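Local coordinates for pyruvate formate-lyase 2 (Archaeoglobus fulgidus, PDB 2F3O), which belongs to the glycyl radical enzymes, related to pyruvate formate-lyase and glycerol dehydratase, and is probably a lyase, though its function is not established, at residues 389-403 and 715-728. Sequence-based numbering, arbitrary orientation.
Sequences ISSGCNNLALFFDDA and SMELGVMHVQFNIL
L398 and V723 form the hydrogen-bonded pair that joins strand 396-400 to the antiparallel strand 722-728. This is the one antiparallel junction in a mixed five-stranded sheet, and it links the PFL-like part of the chain to the glycine radical part, as in the ten-stranded barrel of glycyl radical enzymes. L398 N donates to V723 O at 2.8 Å. V723 N returns a bond to L398 O. L398 O also takes a CA-H contact from H722. Two residues on, past the non-hydrogen-bonded pair F399 and H722, F400 N gives a third backbone bond, to M721 O. The other edge of strand 396-400 is bonded to strand 368-373, through A397 and F399.

Beyond the regular pairing, the N394 side chain takes over. N394 OD1 accepts I727 N at 3.0 Å, nearly straight at 168°. N394 ND2 donates to I727 O at 3.2 Å, from above the carbonyl plane. With CG beside its own backbone N (chi1 -70°), the amide reaches both polar backbone atoms of I727. An alanine here would remove both bonds and is likely to leave I727 N and O without these mates. N726 OD1 lies near N394 but is bonded to R749 N. Q724 NE2 donates to T692 OG1 and Q724 OE1 accepts R749 NE. The strongest polar partner of H722 is L691.

Apolar groups fill one face of the pairing. The F400 ring lies with V723 CG1 and M716 CE at its edge, the latter 3.7 Å from F400 CE2, and the backbone carbonyl of S715 over a face. I389 CG2 rests on F725 CB. On the other face, F399 and H722 lie side by side, and H722 CD2 sits 3.8 Å from F399 CZ, over the rim of the phenyl ring.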
loop_
_atom_site.group_PDB
_atom_site.type_symbol
_atom_site.label_atom_id
_atom_site.label_comp_id
_atom_site.label_asym_id
_atom_site.label_seq_id
_atom_site.Cartn_x
_atom_site.Cartn_y
_atom_site.Cartn_z
ATOM N N ILE A 389 47.577 -19.467 -10.708
ATOM C CA ILE A 389 47.385 -18.698 -11.933
ATOM C C ILE A 389 48.612 -18.742 -12.824
ATOM O O ILE A 389 48.495 -19.083 -13.998
ATOM C CB ILE A 389 46.995 -17.239 -11.626
ATOM C CG1 ILE A 389 45.594 -17.185 -11.012
ATOM C CG2 ILE A 389 46.985 -16.426 -12.872
ATOM C CD1 ILE A 389 45.111 -15.780 -10.698
ATOM N N SER A 390 49.781 -18.459 -12.241
ATOM C CA SER A 390 51.073 -18.492 -12.955
ATOM C C SER A 390 51.444 -19.848 -13.559
ATOM O O SER A 390 52.018 -19.908 -14.650
ATOM C CB SER A 390 52.210 -18.043 -12.048
ATOM O OG SER A 390 52.313 -18.893 -10.928
ATOM N N SER A 391 51.086 -20.929 -12.864
ATOM C CA SER A 391 51.253 -22.278 -13.392
ATOM C C SER A 391 50.142 -22.671 -14.370
ATOM O O SER A 391 49.879 -23.851 -14.576
ATOM C CB SER A 391 51.366 -23.301 -12.261
ATOM O OG SER A 391 50.167 -23.370 -11.516
ATOM N N GLY A 392 49.486 -21.680 -14.961
ATOM C CA GLY A 392 48.583 -21.894 -16.081
ATOM C C GLY A 392 47.263 -22.597 -15.843
ATOM O O GLY A 392 46.724 -23.200 -16.769
ATOM N N CYS A 393 46.733 -22.515 -14.625
ATOM C CA CYS A 393 45.462 -23.166 -14.299
ATOM C C CYS A 393 44.282 -22.628 -15.087
ATOM O O CYS A 393 43.389 -23.400 -15.445
ATOM C CB CYS A 393 45.168 -23.102 -12.804
ATOM S SG CYS A 393 44.694 -21.466 -12.246
ATOM N N ASN A 394 44.291 -21.316 -15.340
ATOM C CA ASN A 394 43.376 -20.671 -16.269
ATOM C C ASN A 394 41.902 -20.938 -16.005
ATOM O O ASN A 394 41.131 -21.157 -16.942
ATOM C CB ASN A 394 43.728 -21.069 -17.708
ATOM C CG ASN A 394 45.035 -20.460 -18.178
ATOM O OD1 ASN A 394 45.712 -19.747 -17.422
ATOM N ND2 ASN A 394 45.395 -20.730 -19.435
ATOM N N ASN A 395 41.522 -20.934 -14.731
ATOM C CA ASN A 395 40.173 -21.307 -14.317
ATOM C C ASN A 395 39.689 -20.571 -13.062
ATOM O O ASN A 395 38.808 -21.053 -12.339
ATOM C CB ASN A 395 40.040 -22.830 -14.171
ATOM C CG ASN A 395 40.916 -23.433 -13.046
ATOM O OD1 ASN A 395 40.770 -24.605 -12.721
ATOM N ND2 ASN A 395 41.810 -22.654 -12.466
ATOM N N LEU A 396 40.298 -19.412 -12.815
ATOM C CA LEU A 396 39.997 -18.565 -11.666
ATOM C C LEU A 396 39.509 -17.220 -12.144
ATOM O O LEU A 396 39.876 -16.777 -13.224
ATOM C CB LEU A 396 41.260 -18.327 -10.844
ATOM C CG LEU A 396 41.433 -19.020 -9.497
ATOM C CD1 LEU A 396 40.889 -20.410 -9.553
ATOM C CD2 LEU A 396 42.898 -19.039 -9.086
ATOM N N ALA A 397 38.679 -16.561 -11.347
ATOM C CA ALA A 397 38.387 -15.155 -11.590
ATOM C C ALA A 397 38.513 -14.432 -10.276
ATOM O O ALA A 397 38.146 -14.969 -9.229
ATOM C CB ALA A 397 37.024 -14.973 -12.144
ATOM N N LEU A 398 39.035 -13.215 -10.329
ATOM C CA LEU A 398 39.284 -12.451 -9.119
ATOM C C LEU A 398 38.319 -11.287 -8.999
ATOM O O LEU A 398 38.152 -10.515 -9.934
ATOM C CB LEU A 398 40.736 -11.966 -9.100
ATOM C CG LEU A 398 41.744 -13.114 -8.987
ATOM C CD1 LEU A 398 43.142 -12.592 -9.123
ATOM C CD2 LEU A 398 41.576 -13.844 -7.659
ATOM N N PHE A 399 37.680 -11.175 -7.845
ATOM C CA PHE A 399 36.677 -10.143 -7.614
ATOM C C PHE A 399 37.110 -9.262 -6.451
ATOM O O PHE A 399 37.403 -9.752 -5.355
ATOM C CB PHE A 399 35.329 -10.788 -7.308
ATOM C CG PHE A 399 34.681 -11.448 -8.496
ATOM C CD1 PHE A 399 35.062 -12.709 -8.908
ATOM C CD2 PHE A 399 33.674 -10.807 -9.190
ATOM C CE1 PHE A 399 34.468 -13.290 -10.001
ATOM C CE2 PHE A 399 33.071 -11.397 -10.272
ATOM C CZ PHE A 399 33.464 -12.639 -10.676
ATOM N N PHE A 400 37.153 -7.957 -6.683
ATOM C CA PHE A 400 37.695 -7.036 -5.688
ATOM C C PHE A 400 36.585 -6.400 -4.869
ATOM O O PHE A 400 35.770 -5.658 -5.411
ATOM C CB PHE A 400 38.608 -6.012 -6.373
ATOM C CG PHE A 400 39.792 -6.653 -7.069
ATOM C CD1 PHE A 400 39.755 -6.943 -8.425
ATOM C CD2 PHE A 400 40.922 -7.030 -6.347
ATOM C CE1 PHE A 400 40.823 -7.571 -9.052
ATOM C CE2 PHE A 400 41.998 -7.656 -6.981
ATOM C CZ PHE A 400 41.944 -7.925 -8.332
ATOM N N ASP A 401 36.555 -6.725 -3.577
ATOM C CA ASP A 401 35.439 -6.380 -2.688
ATOM C C ASP A 401 35.079 -4.900 -2.623
ATOM O O ASP A 401 33.915 -4.537 -2.680
ATOM C CB ASP A 401 35.713 -6.870 -1.270
ATOM C CG ASP A 401 35.397 -8.319 -1.090
ATOM O OD1 ASP A 401 34.838 -8.917 -2.028
ATOM O OD2 ASP A 401 35.689 -8.857 -0.009
ATOM N N ASP A 402 36.094 -4.066 -2.484
ATOM C CA ASP A 402 35.947 -2.625 -2.497
ATOM C C ASP A 402 35.051 -2.088 -3.628
ATOM O O ASP A 402 34.088 -1.393 -3.350
ATOM C CB ASP A 402 37.331 -1.999 -2.596
ATOM C CG ASP A 402 37.342 -0.557 -2.176
ATOM O OD1 ASP A 402 37.638 -0.340 -0.978
ATOM O OD2 ASP A 402 37.050 0.339 -3.027
ATOM N N ALA A 403 35.352 -2.427 -4.879
ATOM C CA ALA A 403 34.599 -1.922 -6.033
ATOM C C ALA A 403 33.229 -2.545 -6.143
ATOM O O ALA A 403 32.295 -1.921 -6.643
ATOM C CB ALA A 403 35.361 -2.188 -7.339
ATOM N N SER A 715 45.925 -4.437 -9.377
ATOM C CA SER A 715 44.509 -4.293 -9.727
ATOM C C SER A 715 43.619 -4.014 -8.513
ATOM O O SER A 715 42.530 -3.451 -8.635
ATOM C CB SER A 715 44.007 -5.554 -10.424
ATOM O OG SER A 715 44.850 -5.914 -11.503
ATOM N N MET A 716 44.087 -4.426 -7.346
ATOM C CA MET A 716 43.396 -4.140 -6.113
ATOM C C MET A 716 43.613 -2.692 -5.717
ATOM O O MET A 716 42.653 -1.981 -5.401
ATOM C CB MET A 716 43.901 -5.057 -5.014
ATOM C CG MET A 716 43.246 -4.823 -3.692
ATOM S SD MET A 716 43.755 -6.107 -2.563
ATOM C CE MET A 716 43.223 -7.545 -3.472
ATOM N N GLU A 717 44.875 -2.263 -5.753
ATOM C CA GLU A 717 45.260 -0.905 -5.376
ATOM C C GLU A 717 44.656 0.157 -6.296
ATOM O O GLU A 717 44.226 1.208 -5.844
ATOM C CB GLU A 717 46.781 -0.776 -5.343
ATOM C CG GLU A 717 47.281 0.430 -4.555
ATOM C CD GLU A 717 46.789 0.450 -3.096
ATOM O OE1 GLU A 717 46.303 1.520 -2.645
ATOM O OE2 GLU A 717 46.887 -0.598 -2.399
ATOM N N LEU A 718 44.590 -0.145 -7.586
ATOM C CA LEU A 718 44.039 0.786 -8.580
ATOM C C LEU A 718 42.524 0.714 -8.696
ATOM O O LEU A 718 41.928 1.483 -9.444
ATOM C CB LEU A 718 44.654 0.547 -9.966
ATOM C CG LEU A 718 46.143 0.862 -10.138
ATOM C CD1 LEU A 718 46.701 0.138 -11.368
ATOM C CD2 LEU A 718 46.387 2.383 -10.181
ATOM N N GLY A 719 41.916 -0.225 -7.974
ATOM C CA GLY A 719 40.470 -0.317 -7.879
ATOM C C GLY A 719 39.757 -0.801 -9.121
ATOM O O GLY A 719 38.968 -0.082 -9.730
ATOM N N VAL A 720 40.022 -2.030 -9.505
ATOM C CA VAL A 720 39.283 -2.607 -10.608
ATOM C C VAL A 720 38.233 -3.548 -9.974
ATOM O O VAL A 720 38.326 -3.854 -8.786
ATOM C CB VAL A 720 40.275 -3.265 -11.600
ATOM C CG1 VAL A 720 40.400 -4.768 -11.385
ATOM C CG2 VAL A 720 39.912 -2.939 -13.008
ATOM N N MET A 721 37.206 -3.957 -10.711
ATOM C CA MET A 721 36.191 -4.815 -10.101
ATOM C C MET A 721 36.581 -6.270 -10.237
ATOM O O MET A 721 36.557 -7.034 -9.273
ATOM C CB MET A 721 34.812 -4.594 -10.733
ATOM C CG MET A 721 33.694 -5.393 -10.053
ATOM S SD MET A 721 32.020 -4.942 -10.569
ATOM C CE MET A 721 31.850 -3.323 -9.849
ATOM N N HIS A 722 36.955 -6.650 -11.446
ATOM C CA HIS A 722 37.218 -8.039 -11.728
ATOM C C HIS A 722 38.432 -8.169 -12.636
ATOM O O HIS A 722 38.629 -7.348 -13.516
ATOM C CB HIS A 722 35.949 -8.666 -12.316
ATOM C CG HIS A 722 36.177 -9.830 -13.229
ATOM N ND1 HIS A 722 36.481 -9.680 -14.565
ATOM C CD2 HIS A 722 36.078 -11.163 -13.015
ATOM C CE1 HIS A 722 36.599 -10.870 -15.127
ATOM N NE2 HIS A 722 36.357 -11.787 -14.208
ATOM N N VAL A 723 39.264 -9.175 -12.393
ATOM C CA VAL A 723 40.348 -9.489 -13.302
ATOM C C VAL A 723 40.440 -10.997 -13.426
ATOM O O VAL A 723 40.142 -11.721 -12.472
ATOM C CB VAL A 723 41.702 -8.863 -12.840
ATOM C CG1 VAL A 723 42.339 -9.621 -11.671
ATOM C CG2 VAL A 723 42.676 -8.761 -14.003
ATOM N N GLN A 724 40.803 -11.478 -14.610
ATOM C CA GLN A 724 41.104 -12.888 -14.789
ATOM C C GLN A 724 42.279 -13.060 -15.735
ATOM O O GLN A 724 42.491 -12.261 -16.654
ATOM C CB GLN A 724 39.890 -13.647 -15.309
ATOM C CG GLN A 724 39.413 -13.158 -16.641
ATOM C CD GLN A 724 38.301 -13.984 -17.181
ATOM O OE1 GLN A 724 37.666 -14.754 -16.457
ATOM N NE2 GLN A 724 38.043 -13.838 -18.470
ATOM N N PHE A 725 43.041 -14.121 -15.508
ATOM C CA PHE A 725 44.279 -14.323 -16.234
ATOM C C PHE A 725 44.343 -15.564 -17.098
ATOM O O PHE A 725 43.778 -16.604 -16.783
ATOM C CB PHE A 725 45.418 -14.406 -15.250
ATOM C CG PHE A 725 45.700 -13.123 -14.534
ATOM C CD1 PHE A 725 45.415 -12.995 -13.176
ATOM C CD2 PHE A 725 46.276 -12.048 -15.212
ATOM C CE1 PHE A 725 45.694 -11.820 -12.505
ATOM C CE2 PHE A 725 46.551 -10.864 -14.556
ATOM C CZ PHE A 725 46.266 -10.748 -13.196
ATOM N N ASN A 726 45.081 -15.440 -18.189
ATOM C CA ASN A 726 45.420 -16.567 -19.038
ATOM C C ASN A 726 46.922 -16.694 -19.197
ATOM O O ASN A 726 47.601 -15.725 -19.537
ATOM C CB ASN A 726 44.805 -16.389 -20.416
ATOM C CG ASN A 726 43.469 -17.051 -20.533
ATOM O OD1 ASN A 726 43.193 -18.050 -19.859
ATOM N ND2 ASN A 726 42.623 -16.507 -21.394
ATOM N N ILE A 727 47.434 -17.893 -18.947
ATOM C CA ILE A 727 48.827 -18.197 -19.249
ATOM C C ILE A 727 48.830 -19.152 -20.438
ATOM O O ILE A 727 48.434 -20.311 -20.340
ATOM C CB ILE A 727 49.567 -18.783 -18.045
ATOM C CG1 ILE A 727 49.444 -17.856 -16.831
ATOM C CG2 ILE A 727 51.006 -18.993 -18.374
ATOM C CD1 ILE A 727 49.873 -16.438 -17.068
ATOM N N LEU A 728 49.232 -18.633 -21.584
ATOM C CA LEU A 728 49.073 -19.350 -22.826
ATOM C C LEU A 728 50.385 -19.490 -23.593
ATOM O O LEU A 728 51.162 -18.526 -23.720
ATOM C CB LEU A 728 48.065 -18.621 -23.700
ATOM C CG LEU A 728 46.710 -18.373 -23.045
ATOM C CD1 LEU A 728 45.852 -17.454 -23.908
ATOM C CD2 LEU A 728 46.032 -19.711 -22.753
#